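Local coordinates for putative ArsC family related protein (Bacteroides fragilis, PDB 3GKX) that is of unknown function but belongs to the ArsC family of thioredoxin-like proteins, whose namesake members are arsenate reductases, at residues B[36-50]-B[83-97]. Sequence-based numbering, arbitrary orientation.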
ATOM      1  N   ILE B  36     -11.360  11.650 -14.883  1.00 28.55           N
ATOM      2  CA  ILE B  36     -10.694  11.986 -13.628  1.00 27.72           C
ATOM      3  C   ILE B  36     -10.455  13.498 -13.422  1.00 28.18           C
ATOM      4  O   ILE B  36     -10.354  13.961 -12.288  1.00 27.92           O
ATOM      5  CB  ILE B  36      -9.366  11.214 -13.515  1.00 27.76           C
ATOM      6  CG1 ILE B  36      -9.016  10.916 -12.056  1.00 26.90           C
ATOM      7  CG2 ILE B  36      -8.212  11.924 -14.281  1.00 28.26           C
ATOM      8  CD1 ILE B  36      -7.895   9.886 -11.941  1.00 25.43           C
ATOM      9  N   VAL B  37     -10.355  14.265 -14.509  1.00 28.04           N
ATOM     10  CA  VAL B  37     -10.109  15.692 -14.385  1.00 28.69           C
ATOM     11  C   VAL B  37     -11.403  16.508 -14.266  1.00 28.86           C
ATOM     12  O   VAL B  37     -11.529  17.304 -13.342  1.00 29.80           O
ATOM     13  CB  VAL B  37      -9.178  16.213 -15.510  1.00 29.10           C
ATOM     14  CG1 VAL B  37      -8.984  17.716 -15.398  1.00 28.61           C
ATOM     15  CG2 VAL B  37      -7.828  15.494 -15.424  1.00 28.94           C
ATOM     16  N   ASP B  38     -12.351  16.309 -15.180  1.00 28.95           N
ATOM     17  CA  ASP B  38     -13.667  16.967 -15.105  1.00 28.90           C
ATOM     18  C   ASP B  38     -14.444  16.575 -13.852  1.00 28.05           C
ATOM     19  O   ASP B  38     -15.066  17.405 -13.208  1.00 28.31           O
ATOM     20  CB  ASP B  38     -14.519  16.651 -16.334  1.00 29.62           C
ATOM     21  CG  ASP B  38     -13.872  17.107 -17.642  1.00 31.73           C
ATOM     22  OD1 ASP B  38     -12.791  16.580 -17.997  1.00 33.94           O
ATOM     23  OD2 ASP B  38     -14.460  17.972 -18.335  1.00 34.69           O
ATOM     24  N   ASP B  39     -14.412  15.308 -13.498  1.00 27.29           N
ATOM     25  CA  ASP B  39     -15.127  14.874 -12.316  1.00 26.53           C
ATOM     26  C   ASP B  39     -14.126  14.197 -11.365  1.00 25.45           C
ATOM     27  O   ASP B  39     -13.987  12.971 -11.322  1.00 25.12           O
ATOM     28  CB  ASP B  39     -16.324  13.995 -12.705  1.00 26.80           C
ATOM     29  CG  ASP B  39     -17.108  13.492 -11.501  1.00 28.21           C
ATOM     30  OD1 ASP B  39     -16.906  14.004 -10.372  1.00 29.19           O
ATOM     31  OD2 ASP B  39     -17.922  12.557 -11.684  1.00 28.72           O
ATOM     32  N   ASN B  40     -13.421  15.045 -10.619  1.00 24.06           N
ATOM     33  CA  ASN B  40     -12.258  14.626  -9.864  1.00 22.49           C
ATOM     34  C   ASN B  40     -12.664  13.907  -8.581  1.00 22.13           C
ATOM     35  O   ASN B  40     -13.766  14.139  -8.097  1.00 22.20           O
ATOM     36  CB  ASN B  40     -11.283  15.796  -9.641  1.00 21.64           C
ATOM     37  CG  ASN B  40     -11.954  17.059  -9.118  1.00 22.38           C
ATOM     38  OD1 ASN B  40     -12.780  17.718  -9.795  1.00 21.70           O
ATOM     39  ND2 ASN B  40     -11.549  17.450  -7.923  1.00 22.60           N
ATOM     40  N   PRO B  41     -11.833  12.948  -8.097  1.00 21.27           N
ATOM     41  CA  PRO B  41     -12.132  12.282  -6.831  1.00 21.33           C
ATOM     42  C   PRO B  41     -12.303  13.279  -5.676  1.00 20.91           C
ATOM     43  O   PRO B  41     -11.565  14.294  -5.598  1.00 20.38           O
ATOM     44  CB  PRO B  41     -10.893  11.378  -6.575  1.00 21.05           C
ATOM     45  CG  PRO B  41     -10.180  11.244  -7.895  1.00 21.37           C
ATOM     46  CD  PRO B  41     -10.862  12.191  -8.908  1.00 21.74           C
ATOM     47  N   THR B  42     -13.262  12.984  -4.793  1.00 20.37           N
ATOM     48  CA  THR B  42     -13.488  13.775  -3.570  1.00 19.12           C
ATOM     49  C   THR B  42     -12.809  13.117  -2.383  1.00 19.88           C
ATOM     50  O   THR B  42     -12.484  11.911  -2.419  1.00 19.45           O
ATOM     51  CB  THR B  42     -14.946  13.740  -3.195  1.00 19.22           C
ATOM     52  OG1 THR B  42     -15.278  12.379  -2.910  1.00 19.14           O
ATOM     53  CG2 THR B  42     -15.819  14.248  -4.340  1.00 15.51           C
ATOM     54  N   VAL B  43     -12.652  13.870  -1.294  1.00 19.37           N
ATOM     55  CA  VAL B  43     -12.072  13.296  -0.080  1.00 18.77           C
ATOM     56  C   VAL B  43     -12.757  11.981   0.347  1.00 18.70           C
ATOM     57  O   VAL B  43     -12.085  11.029   0.731  1.00 17.06           O
ATOM     58  CB  VAL B  43     -12.051  14.317   1.106  1.00 18.82           C
ATOM     59  CG1 VAL B  43     -11.661  13.619   2.430  1.00 17.32           C
ATOM     60  CG2 VAL B  43     -11.096  15.477   0.821  1.00 17.08           C
ATOM     61  N   GLU B  44     -14.094  11.956   0.330  1.00 19.11           N
ATOM     62  CA  GLU B  44     -14.849  10.795   0.826  1.00 19.84           C
ATOM     63  C   GLU B  44     -14.554   9.555  -0.056  1.00 20.36           C
ATOM     64  O   GLU B  44     -14.429   8.439   0.437  1.00 20.76           O
ATOM     65  CB  GLU B  44     -16.340  11.092   0.877  1.00 20.28           C
ATOM     66  CG  GLU B  44     -16.758  12.249   1.836  1.00 20.52           C
ATOM     67  CD  GLU B  44     -16.888  13.614   1.147  1.00 22.71           C
ATOM     68  OE1 GLU B  44     -16.020  13.999   0.333  1.00 23.59           O
ATOM     69  OE2 GLU B  44     -17.872  14.344   1.434  1.00 26.88           O
ATOM     70  N   GLU B  45     -14.391   9.773  -1.354  1.00 20.58           N
ATOM     71  CA  GLU B  45     -14.006   8.703  -2.240  1.00 21.70           C
ATOM     72  C   GLU B  45     -12.578   8.223  -1.989  1.00 21.92           C
ATOM     73  O   GLU B  45     -12.338   7.040  -1.756  1.00 21.67           O
ATOM     74  CB  GLU B  45     -14.176   9.132  -3.688  1.00 21.37           C
ATOM     75  CG  GLU B  45     -15.625   9.046  -4.115  1.00 22.04           C
ATOM     76  CD  GLU B  45     -15.900   9.818  -5.376  1.00 20.32           C
ATOM     77  OE1 GLU B  45     -15.084  10.669  -5.782  1.00 22.85           O
ATOM     78  OE2 GLU B  45     -16.947   9.559  -5.957  1.00 22.78           O
ATOM     79  N   LEU B  46     -11.642   9.164  -2.017  1.00 21.93           N
ATOM     80  CA  LEU B  46     -10.258   8.841  -1.828  1.00 22.22           C
ATOM     81  C   LEU B  46     -10.054   8.064  -0.542  1.00 22.85           C
ATOM     82  O   LEU B  46      -9.210   7.143  -0.471  1.00 22.41           O
ATOM     83  CB  LEU B  46      -9.448  10.129  -1.852  1.00 22.15           C
ATOM     84  CG  LEU B  46      -9.348  10.602  -3.307  1.00 21.04           C
ATOM     85  CD1 LEU B  46      -8.791  12.034  -3.441  1.00 22.47           C
ATOM     86  CD2 LEU B  46      -8.529   9.633  -4.092  1.00 20.44           C
ATOM     87  N   LYS B  47     -10.826   8.442   0.480  1.00 22.64           N
ATOM     88  CA  LYS B  47     -10.697   7.803   1.781  1.00 22.52           C
ATOM     89  C   LYS B  47     -11.205   6.369   1.776  1.00 21.84           C
ATOM     90  O   LYS B  47     -10.818   5.593   2.616  1.00 22.76           O
ATOM     91  CB  LYS B  47     -11.393   8.628   2.872  1.00 22.71           C
ATOM     92  CG  LYS B  47     -10.487   9.677   3.543  1.00 22.75           C
ATOM     93  CD  LYS B  47     -11.182  10.325   4.760  1.00 23.03           C
ATOM     94  CE  LYS B  47     -10.231  11.313   5.485  1.00 24.09           C
ATOM     95  NZ  LYS B  47     -10.917  12.451   6.184  1.00 22.05           N
ATOM     96  N   ALA B  48     -12.081   6.022   0.847  1.00 21.69           N
ATOM     97  CA  ALA B  48     -12.490   4.610   0.646  1.00 21.43           C
ATOM     98  C   ALA B  48     -11.578   3.906  -0.373  1.00 21.26           C
ATOM     99  O   ALA B  48     -11.216   2.733  -0.205  1.00 21.48           O
ATOM    100  CB  ALA B  48     -13.955   4.536   0.197  1.00 20.86           C
ATOM    101  N   TRP B  49     -11.194   4.618  -1.430  1.00 20.58           N
ATOM    102  CA  TRP B  49     -10.417   3.962  -2.506  1.00 20.63           C
ATOM    103  C   TRP B  49      -8.990   3.614  -2.119  1.00 20.40           C
ATOM    104  O   TRP B  49      -8.487   2.593  -2.553  1.00 20.31           O
ATOM    105  CB  TRP B  49     -10.412   4.766  -3.797  1.00 19.96           C
ATOM    106  CG  TRP B  49     -11.783   4.967  -4.325  1.00 19.75           C
ATOM    107  CD1 TRP B  49     -12.896   4.266  -3.981  1.00 20.35           C
ATOM    108  CD2 TRP B  49     -12.198   5.920  -5.333  1.00 19.59           C
ATOM    109  NE1 TRP B  49     -13.983   4.745  -4.681  1.00 22.36           N
ATOM    110  CE2 TRP B  49     -13.580   5.754  -5.516  1.00 19.51           C
ATOM    111  CE3 TRP B  49     -11.539   6.915  -6.057  1.00 19.33           C
ATOM    112  CZ2 TRP B  49     -14.319   6.546  -6.390  1.00 20.82           C
ATOM    113  CZ3 TRP B  49     -12.272   7.691  -6.941  1.00 19.29           C
ATOM    114  CH2 TRP B  49     -13.646   7.502  -7.097  1.00 19.54           C
ATOM    115  N   ILE B  50      -8.344   4.435  -1.291  1.00 19.98           N
ATOM    116  CA  ILE B  50      -6.927   4.217  -1.032  1.00 19.19           C
ATOM    117  C   ILE B  50      -6.681   2.935  -0.226  1.00 19.52           C
ATOM    118  O   ILE B  50      -5.827   2.131  -0.621  1.00 19.93           O
ATOM    119  CB  ILE B  50      -6.276   5.454  -0.370  1.00 19.31           C
ATOM    120  CG1 ILE B  50      -6.179   6.582  -1.375  1.00 19.13           C
ATOM    121  CG2 ILE B  50      -4.891   5.099   0.237  1.00 19.19           C
ATOM    122  CD1 ILE B  50      -5.892   7.943  -0.726  1.00 23.82           C
ATOM    123  N   GLU B  83      -3.933  12.616   5.947  1.00 20.57           N
ATOM    124  CA  GLU B  83      -5.028  13.606   5.925  1.00 20.92           C
ATOM    125  C   GLU B  83      -4.715  14.739   4.930  1.00 20.05           C
ATOM    126  O   GLU B  83      -5.501  14.979   4.015  1.00 20.09           O
ATOM    127  CB  GLU B  83      -5.324  14.221   7.306  1.00 20.96           C
ATOM    128  CG  GLU B  83      -6.055  13.322   8.322  1.00 25.18           C
ATOM    129  CD  GLU B  83      -7.407  12.742   7.827  1.00 30.17           C
ATOM    130  OE1 GLU B  83      -8.221  13.485   7.202  1.00 31.13           O
ATOM    131  OE2 GLU B  83      -7.665  11.532   8.091  1.00 29.39           O
ATOM    132  N   GLU B  84      -3.563  15.392   5.084  1.00 18.82           N
ATOM    133  CA  GLU B  84      -3.182  16.496   4.177  1.00 19.10           C
ATOM    134  C   GLU B  84      -3.017  16.076   2.703  1.00 19.49           C
ATOM    135  O   GLU B  84      -3.537  16.746   1.796  1.00 19.77           O
ATOM    136  CB  GLU B  84      -1.946  17.223   4.677  1.00 18.50           C
ATOM    137  CG  GLU B  84      -2.100  17.755   6.092  1.00 19.15           C
ATOM    138  CD  GLU B  84      -0.789  18.228   6.687  1.00 20.87           C
ATOM    139  OE1 GLU B  84       0.281  17.729   6.269  1.00 18.28           O
ATOM    140  OE2 GLU B  84      -0.825  19.131   7.568  1.00 24.29           O
ATOM    141  N   GLN B  85      -2.289  14.982   2.469  1.00 19.58           N
ATOM    142  CA  GLN B  85      -2.173  14.394   1.129  1.00 19.78           C
ATOM    143  C   GLN B  85      -3.539  14.086   0.480  1.00 19.10           C
ATOM    144  O   GLN B  85      -3.736  14.377  -0.686  1.00 18.93           O
ATOM    145  CB  GLN B  85      -1.336  13.115   1.174  1.00 19.91           C
ATOM    146  CG  GLN B  85       0.164  13.339   1.307  1.00 18.92           C
ATOM    147  CD  GLN B  85       0.877  12.090   1.742  1.00 17.13           C
ATOM    148  OE1 GLN B  85       0.274  11.029   1.817  1.00 21.05           O
ATOM    149  NE2 GLN B  85       2.166  12.203   2.045  1.00 16.13           N
ATOM    150  N   ILE B  86      -4.473  13.497   1.235  1.00 18.79           N
ATOM    151  CA  ILE B  86      -5.807  13.203   0.690  1.00 17.68           C
ATOM    152  C   ILE B  86      -6.600  14.487   0.402  1.00 17.43           C
ATOM    153  O   ILE B  86      -7.197  14.607  -0.676  1.00 17.09           O
ATOM    154  CB  ILE B  86      -6.612  12.223   1.579  1.00 17.93           C
ATOM    155  CG1 ILE B  86      -5.894  10.862   1.671  1.00 17.59           C
ATOM    156  CG2 ILE B  86      -8.036  12.111   1.080  1.00 16.13           C
ATOM    157  CD1 ILE B  86      -6.541   9.840   2.648  1.00 16.74           C
ATOM    158  N   ALA B  87      -6.591  15.429   1.354  1.00 17.13           N
ATOM    159  CA  ALA B  87      -7.202  16.756   1.194  1.00 17.29           C
ATOM    160  C   ALA B  87      -6.713  17.465  -0.050  1.00 17.31           C
ATOM    161  O   ALA B  87      -7.525  18.052  -0.761  1.00 17.97           O
ATOM    162  CB  ALA B  87      -6.973  17.638   2.425  1.00 17.48           C
ATOM    163  N   LEU B  88      -5.407  17.401  -0.312  1.00 17.20           N
ATOM    164  CA  LEU B  88      -4.806  17.984  -1.521  1.00 18.11           C
ATOM    165  C   LEU B  88      -5.297  17.301  -2.784  1.00 19.01           C
ATOM    166  O   LEU B  88      -5.751  17.967  -3.730  1.00 19.14           O
ATOM    167  CB  LEU B  88      -3.284  17.850  -1.487  1.00 18.44           C
ATOM    168  CG  LEU B  88      -2.517  18.373  -2.711  1.00 19.60           C
ATOM    169  CD1 LEU B  88      -2.606  19.916  -2.854  1.00 18.03           C
ATOM    170  CD2 LEU B  88      -1.056  17.939  -2.666  1.00 19.34           C
ATOM    171  N   LEU B  89      -5.167  15.973  -2.806  1.00 18.63           N
ATOM    172  CA  LEU B  89      -5.642  15.182  -3.911  1.00 19.50           C
ATOM    173  C   LEU B  89      -7.052  15.576  -4.336  1.00 19.96           C
ATOM    174  O   LEU B  89      -7.309  15.667  -5.509  1.00 20.12           O
ATOM    175  CB  LEU B  89      -5.626  13.697  -3.573  1.00 19.21           C
ATOM    176  CG  LEU B  89      -4.346  12.962  -3.915  1.00 17.66           C
ATOM    177  CD1 LEU B  89      -4.493  11.509  -3.474  1.00 15.64           C
ATOM    178  CD2 LEU B  89      -4.044  13.051  -5.374  1.00 17.95           C
ATOM    179  N   ALA B  90      -7.948  15.814  -3.379  1.00 20.76           N
ATOM    180  CA  ALA B  90      -9.338  16.121  -3.709  1.00 21.38           C
ATOM    181  C   ALA B  90      -9.525  17.521  -4.308  1.00 21.70           C
ATOM    182  O   ALA B  90     -10.607  17.828  -4.805  1.00 21.81           O
ATOM    183  CB  ALA B  90     -10.234  15.927  -2.489  1.00 21.58           C
ATOM    184  N   THR B  91      -8.480  18.358  -4.278  1.00 22.13           N
ATOM    185  CA  THR B  91      -8.573  19.726  -4.839  1.00 22.23           C
ATOM    186  C   THR B  91      -8.379  19.826  -6.375  1.00 22.47           C
ATOM    187  O   THR B  91      -8.845  20.777  -6.999  1.00 21.01           O
ATOM    188  CB  THR B  91      -7.615  20.714  -4.141  1.00 22.43           C
ATOM    189  OG1 THR B  91      -6.263  20.236  -4.214  1.00 22.95           O
ATOM    190  CG2 THR B  91      -7.997  20.903  -2.660  1.00 23.28           C
ATOM    191  N   ASN B  92      -7.705  18.842  -6.984  1.00 23.09           N
ATOM    192  CA  ASN B  92      -7.385  18.905  -8.427  1.00 23.33           C
ATOM    193  C   ASN B  92      -7.141  17.528  -9.047  1.00 23.59           C
ATOM    194  O   ASN B  92      -6.201  16.829  -8.667  1.00 23.83           O
ATOM    195  CB  ASN B  92      -6.193  19.845  -8.677  1.00 22.92           C
ATOM    196  CG  ASN B  92      -5.899  20.069 -10.154  1.00 21.59           C
ATOM    197  OD1 ASN B  92      -6.508  19.444 -11.031  1.00 20.95           O
ATOM    198  ND2 ASN B  92      -4.928  20.936 -10.433  1.00 16.06           N
ATOM    199  N   GLY B  93      -7.972  17.163 -10.027  1.00 24.02           N
ATOM    200  CA  GLY B  93      -7.912  15.824 -10.658  1.00 23.53           C
ATOM    201  C   GLY B  93      -6.643  15.564 -11.460  1.00 23.54           C
ATOM    202  O   GLY B  93      -6.253  14.406 -11.651  1.00 23.88           O
ATOM    203  N   LYS B  94      -5.983  16.633 -11.906  1.00 22.98           N
ATOM    204  CA  LYS B  94      -4.697  16.523 -12.593  1.00 22.85           C
ATOM    205  C   LYS B  94      -3.619  15.954 -11.669  1.00 23.32           C
ATOM    206  O   LYS B  94      -2.677  15.294 -12.127  1.00 23.10           O
ATOM    207  CB  LYS B  94      -4.272  17.880 -13.146  1.00 22.55           C
ATOM    208  CG  LYS B  94      -5.250  18.414 -14.195  1.00 21.69           C
ATOM    209  CD  LYS B  94      -4.923  19.838 -14.645  1.00 18.49           C
ATOM    210  CE  LYS B  94      -6.089  20.395 -15.471  1.00 17.68           C
ATOM    211  NZ  LYS B  94      -5.692  21.387 -16.517  1.00 18.49           N
ATOM    212  N   LEU B  95      -3.790  16.187 -10.365  1.00 23.67           N
ATOM    213  CA  LEU B  95      -2.931  15.634  -9.340  1.00 23.75           C
ATOM    214  C   LEU B  95      -3.110  14.104  -9.081  1.00 24.15           C
ATOM    215  O   LEU B  95      -2.231  13.484  -8.484  1.00 24.02           O
ATOM    216  CB  LEU B  95      -3.105  16.426  -8.044  1.00 23.85           C
ATOM    217  CG  LEU B  95      -2.335  17.737  -7.884  1.00 24.40           C
ATOM    218  CD1 LEU B  95      -2.793  18.407  -6.628  1.00 24.79           C
ATOM    219  CD2 LEU B  95      -0.839  17.514  -7.826  1.00 25.62           C
ATOM    220  N   VAL B  96      -4.212  13.501  -9.536  1.00 24.14           N
ATOM    221  CA  VAL B  96      -4.476  12.067  -9.249  1.00 24.52           C
ATOM    222  C   VAL B  96      -3.866  11.139 -10.312  1.00 25.05           C
ATOM    223  O   VAL B  96      -4.050  11.358 -11.501  1.00 25.83           O
ATOM    224  CB  VAL B  96      -5.994  11.768  -9.125  1.00 24.04           C
ATOM    225  CG1 VAL B  96      -6.213  10.402  -8.579  1.00 22.56           C
ATOM    226  CG2 VAL B  96      -6.675  12.810  -8.223  1.00 24.42           C
ATOM    227  N   LYS B  97      -3.136  10.108  -9.883  1.00 25.41           N
ATOM    228  CA  LYS B  97      -2.699   9.051 -10.798  1.00 24.87           C
ATOM    229  C   LYS B  97      -3.868   8.528 -11.659  1.00 23.97           C
ATOM    230  O   LYS B  97      -5.002   8.396 -11.172  1.00 23.25           O
ATOM    231  CB  LYS B  97      -2.094   7.904  -9.996  1.00 25.34           C
ATOM    232  CG  LYS B  97      -1.449   6.814 -10.840  1.00 28.00           C
ATOM    233  CD  LYS B  97      -0.017   7.188 -11.197  1.00 33.48           C
ATOM    234  CE  LYS B  97       0.731   5.992 -11.758  1.00 36.43           C
ATOM    235  NZ  LYS B  97       0.491   5.797 -13.216  1.00 38.81           N
TER
HETATM  236  O   HOH W   1     -12.919  16.731  -5.574  1.00 24.02           O
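Ile-86 of helix 82-89 is a knob in a hole on helix 43-53, formed by Val-43, Leu-46, Lys-47 and Ile-50. With CG1 anti to the carbonyl carbon (chi1 -62°) and CG2 anti to the backbone N, its two branches divide the work. CG2 rests 3.8 Å from Leu-46 CB, while the longer arm meets the Ile-50 side chain tip to tip and its CD1 lies against Lys-47 CG. One turn on, the Leu-46 side chain crosses that of Leu-89 at about a right angle, with Leu-46 CD1 3.6 Å from Leu-89 CB. Ala-90 CB fits tightly against Val-43, only 3.4 Å from CG2.

Farther along, the loops carry on the apolar packing. Val-96 receives Ile-36 CD1 near its CG1 and Pro-41 CG at its CG2. On the outer side, Val-37 lies across the aliphatic chain of Lys-94. Gly-93 passes close to 36-40, its CA 3.5 Å from Asn-40 CB.

Polar links are few. At the outer end of the helix pair, Lys-47 NZ forms a salt bridge of 3.1 Å with the syn lone pair of Glu-83 OE1, the extended lysine meeting a glutamate bent at chi2. A water donates to both Pro-41 O and Ala-90 O, while CA-H...O contacts run from Ala-90 to Pro-41 O and from Gly-93 to Ile-36 O. Thr-42 and Glu-45 close a capping box at the start of helix 43-53, and Arg-34 makes a salt bridge with Glu-45 OE2.

The axes of 43-50 and 83-89 approach to 9.2 Å, with 125° between their N-to-C directions: a helix pair joined by one knob in a hole, within the helical region inserted between the N- and C-terminal halves of the thioredoxin-like sheet, as in ArsC relatives.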